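Side-chain contact in dnab-like replicative helicase (Bacillus phage SPP1, PDB 3BH0), which probably unwinds duplex DNA in the 5'-3' direction at the phage replication fork, driven by ATP hydrolysis, this chain being its C-terminal ATPase domain: residues A[137-140]-A[141-144]. Sequence-based numbering, arbitrary orientation.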
loop_
_atom_site.group_PDB
_atom_site.type_symbol
_atom_site.label_atom_id
_atom_site.label_comp_id
_atom_site.label_asym_id
_atom_site.label_seq_id
_atom_site.Cartn_x
_atom_site.Cartn_y
_atom_site.Cartn_z
ATOM N N GLU A 137 -12.214 -29.632 -6.895
ATOM C CA GLU A 137 -11.222 -29.991 -5.887
ATOM C C GLU A 137 -10.336 -28.778 -5.582
ATOM O O GLU A 137 -9.101 -28.826 -5.697
ATOM C CB GLU A 137 -10.407 -31.207 -6.340
ATOM C CG GLU A 137 -11.180 -32.536 -6.288
ATOM C CD GLU A 137 -12.336 -32.623 -7.291
ATOM O OE1 GLU A 137 -12.237 -32.042 -8.397
ATOM O OE2 GLU A 137 -13.351 -33.283 -6.975
ATOM N N ASP A 138 -11.014 -27.689 -5.207
ATOM C CA ASP A 138 -10.411 -26.411 -4.845
ATOM C C ASP A 138 -10.284 -26.291 -3.327
ATOM O O ASP A 138 -9.826 -25.260 -2.819
ATOM C CB ASP A 138 -11.288 -25.253 -5.346
ATOM C CG ASP A 138 -11.586 -25.329 -6.830
ATOM O OD1 ASP A 138 -10.645 -25.205 -7.646
ATOM O OD2 ASP A 138 -12.772 -25.489 -7.183
ATOM N N TRP A 139 -10.707 -27.331 -2.604
ATOM C CA TRP A 139 -10.739 -27.297 -1.136
ATOM C C TRP A 139 -9.352 -27.450 -0.516
ATOM O O TRP A 139 -9.125 -27.039 0.627
ATOM C CB TRP A 139 -11.698 -28.352 -0.587
ATOM C CG TRP A 139 -13.093 -28.159 -1.068
ATOM C CD1 TRP A 139 -13.629 -28.636 -2.228
ATOM C CD2 TRP A 139 -14.132 -27.422 -0.415
ATOM N NE1 TRP A 139 -14.940 -28.248 -2.338
ATOM C CE2 TRP A 139 -15.277 -27.503 -1.238
ATOM C CE3 TRP A 139 -14.211 -26.701 0.785
ATOM C CZ2 TRP A 139 -16.491 -26.891 -0.900
ATOM C CZ3 TRP A 139 -15.417 -26.092 1.121
ATOM C CH2 TRP A 139 -16.540 -26.192 0.277
ATOM N N GLY A 140 -8.442 -28.059 -1.276
ATOM C CA GLY A 140 -7.038 -28.168 -0.886
ATOM C C GLY A 140 -6.372 -26.811 -0.987
ATOM O O GLY A 140 -5.589 -26.432 -0.117
ATOM N N LYS A 141 -6.698 -26.089 -2.060
ATOM C CA LYS A 141 -6.335 -24.679 -2.220
ATOM C C LYS A 141 -6.843 -23.819 -1.053
ATOM O O LYS A 141 -6.064 -23.095 -0.436
ATOM C CB LYS A 141 -6.886 -24.129 -3.543
ATOM C CG LYS A 141 -6.122 -24.542 -4.779
ATOM C CD LYS A 141 -6.887 -24.119 -6.013
ATOM C CE LYS A 141 -6.032 -24.249 -7.254
ATOM N NZ LYS A 141 -6.672 -23.553 -8.410
ATOM N N LEU A 142 -8.142 -23.912 -0.760
ATOM C CA LEU A 142 -8.776 -23.107 0.286
ATOM C C LEU A 142 -8.138 -23.295 1.656
ATOM O O LEU A 142 -7.975 -22.326 2.403
ATOM C CB LEU A 142 -10.286 -23.380 0.355
ATOM C CG LEU A 142 -11.066 -22.793 1.545
ATOM C CD1 LEU A 142 -12.321 -22.100 1.080
ATOM C CD2 LEU A 142 -11.396 -23.845 2.608
ATOM N N SER A 143 -7.797 -24.542 1.984
ATOM C CA SER A 143 -7.168 -24.880 3.260
ATOM C C SER A 143 -5.689 -24.485 3.259
ATOM O O SER A 143 -5.146 -24.101 4.297
ATOM C CB SER A 143 -7.335 -26.371 3.553
ATOM O OG SER A 143 -6.738 -26.713 4.791
ATOM N N MET A 144 -5.050 -24.589 2.091
ATOM C CA MET A 144 -3.695 -24.064 1.873
ATOM C C MET A 144 -3.702 -22.546 2.065
ATOM O O MET A 144 -2.884 -22.009 2.811
ATOM C CB MET A 144 -3.184 -24.448 0.470
ATOM C CG MET A 144 -1.772 -23.951 0.099
ATOM S SD MET A 144 -1.712 -22.424 -0.892
ATOM C CE MET A 144 -2.476 -22.945 -2.436
#
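K141 and D138 meet at the first turn of helix 139-150, a surface helix of the DnaB-like, P-loop NTPase ATPase domain, about 27 Å from the chain's centre to that of the contact. K141 sets its CB 3.2 Å from D138 O. From there CG lies beside the backbone N and anti to the carbonyl carbon (chi1 -77°), and the chain runs out extended past the D138 carboxylate, CD coming 4.2 Å from OD1. The ammonium NZ remains 4.4 Å from D138 OD1, too far for a salt bridge although the opposite charges probably still attract; NZ hydrogen-bonds instead to the carbonyl oxygen of S121, while D138 OD2 accepts the backbone N-H of S136. L142 N donates to D138 O (3.0 Å), the first i to i+4 bond of the helix. In the L142 side chain, chi1 of 170° swings CG away from the backbone N, and chi2 (132°, not staggered) then sets CD2 beside the six-membered ring of W139; CD2 and CE3 approach obliquely to 4.4 Å, a loose apolar touch. R131, from helix 131-134, meets both residues, making a cation-pi contact with the indole and packing against L142, so the short preceding helix is joined to the start of this one. S143 N hydrogen-bonds to W139 O at 3.1 Å, the next bond of the helix. The M144 side chain heads off from 137-140 while its backbone makes the link: M144 N donates to G140 O at 2.9 Å, and the M144 CB rests against that same oxygen.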